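Local structure of AT5g51070/K3K7_27 (Arabidopsis thaliana, 5GKM) at residues A[9-12]-A[13-16]; A[16-19]-A[20-23]; A[22-25]-A[26-29]. The protein probably acts as a Clp-family, ATP-dependent chaperone (AtClpD), of which this chain is the all-helical N-terminal domain. All blocks are in the same frame, centred on the assembly; numbering follows the deposited sequence. Where two conformers were deposited one is given.

Contact 1: residues A[9-12]-A[13-16]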
loop_
_atom_site.group_PDB
_atom_site.type_symbol
_atom_site.label_atom_id
_atom_site.label_comp_id
_atom_site.label_asym_id
_atom_site.label_seq_id
_atom_site.Cartn_x
_atom_site.Cartn_y
_atom_site.Cartn_z
ATOM N N ARG A 9 -11.066 12.230 5.069
ATOM C CA ARG A 9 -11.773 11.707 3.942
ATOM C C ARG A 9 -11.433 10.302 3.531
ATOM O O ARG A 9 -11.978 9.814 2.614
ATOM C CB ARG A 9 -11.735 12.650 2.771
ATOM C CG ARG A 9 -12.640 13.830 3.041
ATOM C CD ARG A 9 -13.080 14.485 1.776
ATOM N NE ARG A 9 -13.895 15.613 2.066
ATOM C CZ ARG A 9 -15.130 15.777 1.645
ATOM N NH1 ARG A 9 -15.673 14.888 0.858
ATOM N NH2 ARG A 9 -15.801 16.867 1.996
ATOM N N PHE A 10 -10.534 9.677 4.261
ATOM C CA PHE A 10 -10.181 8.303 3.983
ATOM C C PHE A 10 -11.263 7.366 4.525
ATOM O O PHE A 10 -11.705 7.540 5.617
ATOM C CB PHE A 10 -8.813 7.948 4.574
ATOM C CG PHE A 10 -7.630 8.474 3.799
ATOM C CD1 PHE A 10 -7.469 9.803 3.593
ATOM C CD2 PHE A 10 -6.657 7.632 3.332
ATOM C CE1 PHE A 10 -6.395 10.285 2.894
ATOM C CE2 PHE A 10 -5.582 8.118 2.651
ATOM C CZ PHE A 10 -5.457 9.464 2.435
ATOM N N THR A 11 -11.668 6.394 3.740
ATOM C CA THR A 11 -12.664 5.478 4.167
ATOM C C THR A 11 -12.152 4.559 5.272
ATOM O O THR A 11 -10.990 4.396 5.490
ATOM C CB THR A 11 -13.208 4.593 3.054
ATOM O OG1 THR A 11 -12.231 3.641 2.647
ATOM C CG2 THR A 11 -13.657 5.443 1.871
ATOM N N GLU A 12 -13.125 3.978 5.955
ATOM C CA GLU A 12 -12.794 2.891 6.992
ATOM C C GLU A 12 -11.820 1.680 6.476
ATOM O O GLU A 12 -10.894 1.383 7.107
ATOM C CB GLU A 12 -14.077 2.278 7.573
ATOM C CG GLU A 12 -13.819 1.196 8.583
ATOM C CD GLU A 12 -15.065 0.358 8.905
ATOM O OE1 GLU A 12 -16.195 0.716 8.522
ATOM O OE2 GLU A 12 -14.906 -0.742 9.442
ATOM N N ARG A 13 -12.077 1.262 5.251
ATOM C CA ARG A 13 -11.223 0.319 4.618
ATOM C C ARG A 13 -9.849 0.918 4.390
ATOM O O ARG A 13 -8.899 0.230 4.514
ATOM C CB ARG A 13 -11.725 -0.174 3.268
ATOM C CG ARG A 13 -13.053 -0.884 3.301
ATOM C CD ARG A 13 -13.436 -1.473 1.949
ATOM N NE ARG A 13 -12.342 -2.241 1.432
ATOM C CZ ARG A 13 -11.965 -2.237 0.178
ATOM N NH1 ARG A 13 -12.634 -1.539 -0.705
ATOM N NH2 ARG A 13 -10.887 -2.916 -0.168
ATOM N N ALA A 14 -9.804 2.152 3.943
ATOM C CA ALA A 14 -8.509 2.718 3.650
ATOM C C ALA A 14 -7.654 2.854 4.917
ATOM O O ALA A 14 -6.496 2.649 4.894
ATOM C CB ALA A 14 -8.662 4.057 2.973
ATOM N N ILE A 15 -8.315 3.287 5.963
ATOM C CA ILE A 15 -7.653 3.472 7.234
ATOM C C ILE A 15 -7.153 2.129 7.754
ATOM O O ILE A 15 -6.101 2.062 8.256
ATOM C CB ILE A 15 -8.582 4.128 8.275
ATOM C CG1 ILE A 15 -8.989 5.521 7.843
ATOM C CG2 ILE A 15 -7.962 4.122 9.660
ATOM C CD1 ILE A 15 -7.898 6.472 7.995
ATOM N N ARG A 16 -7.943 1.090 7.577
ATOM C CA ARG A 16 -7.533 -0.208 8.019
ATOM C C ARG A 16 -6.300 -0.690 7.260
ATOM O O ARG A 16 -5.398 -1.201 7.821
ATOM C CB ARG A 16 -8.687 -1.190 7.920
ATOM C CG ARG A 16 -8.432 -2.577 8.424
ATOM C CD ARG A 16 -9.683 -3.419 8.199
ATOM N NE ARG A 16 -10.828 -2.880 8.876
ATOM C CZ ARG A 16 -11.950 -2.585 8.268
ATOM N NH1 ARG A 16 -12.055 -2.726 6.947
ATOM N NH2 ARG A 16 -12.939 -2.128 8.975
#
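Thr11 O receives the N-H of Ile15 at 2.9 Å between Thr11 O and Ile15 N, the shortest sound polar bond of this turn and the start of the backbone bonding of helix 12-27. The same threonine uses its side chain as well: Thr11 OG1 accepts from Ala14 N at 3.1 Å, with an N-H...O angle of 155°. That bond is possible because OG1 stands between the backbone N and the carbonyl carbon (chi1 71°), which turns the hydroxyl over the first helical turn. An amide that has no helical carbonyl ahead of it is thereby satisfied.

Apolar contacts span the same turn. Phe10 CB meets Ile15 CD1 at 3.8 Å, and the ring contributes CD2, which lies 4.1 Å from Ala14 CB in an oblique approach. Phe7 adds to this cluster, its ring edge-to-face with that of Phe10 and its side chain also touching Ile15.

On the outer surface Glu12 and Arg16 lie side by side, pointing the same way, with carboxylate and guanidinium planes 74° apart. Their salt bridge joins OE2 to NH2, but the modelled separation is implausibly short and belongs to one of two glutamate conformers, so its detail is doubtful. The backbone pair is firmer, Arg16 N donating to Glu12 O at 3.0 Å. Arg13 turns to other partners, bridging to Glu45 and Glu121, and Pro120 of helix 120-130 packs against Thr11 and Ala14.

With Thr11 as N-cap, Phe10 before it and Ile15 four residues into the helix, the geometry meets the definition of a capped helix start with a hydrophobic staple, here opening the first long helix of the Clp N-terminal domain.

Contact 2: residues A[16-19]-A[20-23]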
loop_
_atom_site.group_PDB
_atom_site.type_symbol
_atom_site.label_atom_id
_atom_site.label_comp_id
_atom_site.label_asym_id
_atom_site.label_seq_id
_atom_site.Cartn_x
_atom_site.Cartn_y
_atom_site.Cartn_z
ATOM N N ARG A 16 -7.943 1.090 7.577
ATOM C CA ARG A 16 -7.533 -0.208 8.019
ATOM C C ARG A 16 -6.300 -0.690 7.260
ATOM O O ARG A 16 -5.398 -1.201 7.821
ATOM C CB ARG A 16 -8.687 -1.190 7.920
ATOM C CG ARG A 16 -8.432 -2.577 8.424
ATOM C CD ARG A 16 -9.683 -3.419 8.199
ATOM N NE ARG A 16 -10.828 -2.880 8.876
ATOM C CZ ARG A 16 -11.950 -2.585 8.268
ATOM N NH1 ARG A 16 -12.055 -2.726 6.947
ATOM N NH2 ARG A 16 -12.939 -2.128 8.975
ATOM N N ALA A 17 -6.282 -0.465 5.966
ATOM C CA ALA A 17 -5.132 -0.847 5.190
ATOM C C ALA A 17 -3.870 -0.119 5.642
ATOM O O ALA A 17 -2.810 -0.639 5.628
ATOM C CB ALA A 17 -5.373 -0.567 3.695
ATOM N N ILE A 18 -4.060 1.137 5.959
ATOM C CA ILE A 18 -2.937 1.928 6.462
ATOM C C ILE A 18 -2.387 1.428 7.820
ATOM O O ILE A 18 -1.231 1.256 7.987
ATOM C CB ILE A 18 -3.302 3.418 6.524
ATOM C CG1 ILE A 18 -3.522 3.914 5.119
ATOM C CG2 ILE A 18 -2.226 4.222 7.213
ATOM C CD1 ILE A 18 -4.097 5.283 5.063
ATOM N N ILE A 19 -3.301 1.152 8.722
ATOM C CA ILE A 19 -2.907 0.554 9.991
ATOM C C ILE A 19 -2.230 -0.808 9.767
ATOM O O ILE A 19 -1.278 -1.139 10.414
ATOM C CB ILE A 19 -4.137 0.419 10.902
ATOM C CG1 ILE A 19 -4.574 1.798 11.349
ATOM C CG2 ILE A 19 -3.853 -0.454 12.094
ATOM C CD1 ILE A 19 -5.958 1.870 11.921
ATOM N N PHE A 20 -2.768 -1.600 8.861
ATOM C CA PHE A 20 -2.181 -2.896 8.587
ATOM C C PHE A 20 -0.806 -2.693 8.021
ATOM O O PHE A 20 0.001 -3.492 8.189
ATOM C CB PHE A 20 -3.015 -3.794 7.670
ATOM C CG PHE A 20 -4.317 -4.244 8.254
ATOM C CD1 PHE A 20 -4.569 -4.153 9.585
ATOM C CD2 PHE A 20 -5.267 -4.812 7.460
ATOM C CE1 PHE A 20 -5.778 -4.565 10.104
ATOM C CE2 PHE A 20 -6.461 -5.258 7.965
ATOM C CZ PHE A 20 -6.728 -5.119 9.292
ATOM N N SER A 21 -0.653 -1.615 7.257
ATOM C CA SER A 21 0.779 -1.410 6.701
ATOM C C SER A 21 1.958 -1.226 7.771
ATOM O O SER A 21 2.985 -1.730 7.662
ATOM C CB SER A 21 0.809 -0.261 5.679
ATOM O OG SER A 21 0.742 1.042 6.275
ATOM N N GLN A 22 1.459 -0.592 8.824
ATOM C CA GLN A 22 2.243 -0.393 10.033
ATOM C C GLN A 22 2.526 -1.718 10.731
ATOM O O GLN A 22 3.621 -1.993 11.045
ATOM C CB GLN A 22 1.592 0.576 10.976
ATOM C CG GLN A 22 1.476 1.993 10.430
ATOM C CD GLN A 22 0.643 2.887 11.312
ATOM O OE1 GLN A 22 -0.456 2.602 11.620
ATOM N NE2 GLN A 22 1.218 3.949 11.730
ATOM N N LYS A 23 1.496 -2.522 10.863
ATOM C CA LYS A 23 1.698 -3.838 11.419
ATOM C C LYS A 23 2.601 -4.700 10.581
ATOM O O LYS A 23 3.403 -5.395 11.095
ATOM C CB LYS A 23 0.403 -4.583 11.566
ATOM C CG LYS A 23 -0.598 -3.884 12.405
ATOM C CD LYS A 23 -0.201 -3.779 13.856
ATOM C CE LYS A 23 0.306 -5.075 14.479
ATOM N NZ LYS A 23 -0.591 -6.234 14.324
#
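The aliphatic part of Arg16 lies alongside Phe20, four residues on, and the two side chains point the same way. Arg16 CG stands over one face of the ring, 3.7 Å from Phe20 CE1. The next methylene has already passed the rim: Arg16 CD lies beyond it near CE2 and CZ, 3.6 Å from Phe20 CZ. Guanidinium and ring planes are 42° apart, so the two groups are not stacked parallel, and the polar end of Arg16 pairs through NH2 with Glu12. Phe20 also touches Ala44 and Glu45 of helix 35-45.

Backbone hydrogen bonds give the regular frame. Phe20 N donates to Arg16 O at 2.9 Å, and that oxygen also sits 3.3 Å from Phe20 CG, above the ring plane toward its rim and on the same face as Arg16 CG. Ser21 N donates to Ala17 O at 2.9 Å and Lys23 N to Ile19 O at 3.1 Å. Gln22 N is held less well, with weak bonds to both Ile18 O and Ile19 O.

A side-chain hydroxyl adds a further bond to this frame. Ser21 OG, carried over the preceding turn by chi1 of 75°, donates to Ile18 O at 2.6 Å, lying in the carbonyl plane on a lone pair; the serine has two conformers, so this bond describes one of them. Gln22, whose OE1 lies 3.6 Å from Ile19 CA, uses its amide end elsewhere: NE2 donates to Met93 O.

A continuous run of i to i+4 bonds, with Ala17 on Leu42 and Ile18 on Phe95, is the pattern of a partly buried helix packed into the all-helical Clp N-terminal fold.

Contact 3: residues A[22-25]-A[26-29]; sequences QKEA and KSLG
A Schellman motif closes helix 12-27. It joins the positive phi of Gly29, 79°, where the chain first leaves helical geometry, to two bonds back into the last turn, of which Gly29 N to Lys26 O at 2.9 Å is one. Ahead of it the regular pattern persists, Lys26 N donating to Gln22 O at 3.0 Å and Ser27 N to Lys23 O, also at 3.0 Å. At Leu28 it frays: its N divides between Ala25 O at 3.1 Å and Glu24 O at 3.4 Å, and both bonds are weak.

Side chains follow the same turn. With CG beside the backbone N (chi1 -66°), Leu28 brings both CG and CD1 to Glu24 O, CD1 at 3.5 Å. A water gives a hydrogen to Glu24 OE1 at 2.7 Å and appears to bridge to Ser27 OG, although the second link is very short and involves one of two serine conformers, so it is doubtful. The carboxylate has a stronger partner in Arg63, a salt bridge from OE1 to NE.

Beyond the turn, Leu28 packs on His37 and Leu40 of helix 35-45 and on Val66 and Trp67 of helix 59-71, so the closing turn lies against both helices.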
loop_
_atom_site.group_PDB
_atom_site.type_symbol
_atom_site.label_atom_id
_atom_site.label_comp_id
_atom_site.label_asym_id
_atom_site.label_seq_id
_atom_site.Cartn_x
_atom_site.Cartn_y
_atom_site.Cartn_z
ATOM N N GLN A 22 1.459 -0.592 8.824
ATOM C CA GLN A 22 2.243 -0.393 10.033
ATOM C C GLN A 22 2.526 -1.718 10.731
ATOM O O GLN A 22 3.621 -1.993 11.045
ATOM C CB GLN A 22 1.592 0.576 10.976
ATOM C CG GLN A 22 1.476 1.993 10.430
ATOM C CD GLN A 22 0.643 2.887 11.312
ATOM O OE1 GLN A 22 -0.456 2.602 11.620
ATOM N NE2 GLN A 22 1.218 3.949 11.730
ATOM N N LYS A 23 1.496 -2.522 10.863
ATOM C CA LYS A 23 1.698 -3.838 11.419
ATOM C C LYS A 23 2.601 -4.700 10.581
ATOM O O LYS A 23 3.403 -5.395 11.095
ATOM C CB LYS A 23 0.403 -4.583 11.566
ATOM C CG LYS A 23 -0.598 -3.884 12.405
ATOM C CD LYS A 23 -0.201 -3.779 13.856
ATOM C CE LYS A 23 0.306 -5.075 14.479
ATOM N NZ LYS A 23 -0.591 -6.234 14.324
ATOM N N GLU A 24 2.421 -4.671 9.274
ATOM C CA GLU A 24 3.242 -5.467 8.401
ATOM C C GLU A 24 4.708 -5.080 8.436
ATOM O O GLU A 24 5.556 -5.904 8.400
ATOM C CB GLU A 24 2.737 -5.452 6.970
ATOM C CG GLU A 24 1.369 -6.083 6.819
ATOM C CD GLU A 24 1.337 -7.587 7.027
ATOM O OE1 GLU A 24 2.196 -8.284 6.593
ATOM O OE2 GLU A 24 0.404 -8.044 7.631
ATOM N N ALA A 25 4.940 -3.783 8.477
ATOM C CA ALA A 25 6.284 -3.274 8.554
ATOM C C ALA A 25 6.921 -3.699 9.861
ATOM O O ALA A 25 8.028 -4.125 9.873
ATOM C CB ALA A 25 6.312 -1.750 8.404
ATOM N N LYS A 26 6.164 -3.591 10.930
ATOM C CA LYS A 26 6.702 -3.976 12.229
ATOM C C LYS A 26 7.066 -5.435 12.239
ATOM O O LYS A 26 8.089 -5.819 12.721
ATOM C CB LYS A 26 5.672 -3.717 13.322
ATOM C CG LYS A 26 6.201 -3.882 14.727
ATOM C CD LYS A 26 7.245 -2.847 15.068
ATOM C CE LYS A 26 7.948 -3.106 16.405
ATOM N NZ LYS A 26 9.241 -2.401 16.524
ATOM N N SER A 27 6.178 -6.237 11.698
ATOM C CA SER A 27 6.551 -7.736 11.621
ATOM C C SER A 27 7.921 -8.164 10.940
ATOM O O SER A 27 8.545 -9.124 11.181
ATOM C CB SER A 27 5.398 -8.534 11.048
ATOM O OG SER A 27 5.144 -8.210 9.679
ATOM N N LEU A 28 8.238 -7.261 10.022
ATOM C CA LEU A 28 9.434 -7.407 9.228
ATOM C C LEU A 28 10.636 -6.812 9.926
ATOM O O LEU A 28 11.700 -6.826 9.392
ATOM C CB LEU A 28 9.297 -6.845 7.827
ATOM C CG LEU A 28 8.319 -7.587 6.974
ATOM C CD1 LEU A 28 7.808 -6.720 5.840
ATOM C CD2 LEU A 28 8.864 -8.874 6.458
ATOM N N GLY A 29 10.422 -6.295 11.110
ATOM C CA GLY A 29 11.491 -5.663 11.834
ATOM C C GLY A 29 11.836 -4.251 11.403
ATOM O O GLY A 29 12.905 -3.811 11.580
HETATM O O HOH W 1 4.782 -8.443 7.182
#

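The three contacts follow one another along helix 12-27: contact 1 caps its start, contact 2 covers the middle and contact 3 ends it. Contacts 1 and 2 have centres about 10 Å apart and share Arg16, whose charged end serves the first and whose aliphatic part the second; they also touch through Phe10 CD2 and Ile18 CD1 at 3.9 Å. Contacts 2 and 3, with centres about 9 Å apart, share Gln22 and Lys23. The two ends do not touch, their centres being about 19 Å apart and their nearest atoms about 7 Å. Arg13, Phe20 and Leu28, one from each contact, all touch helix 35-45.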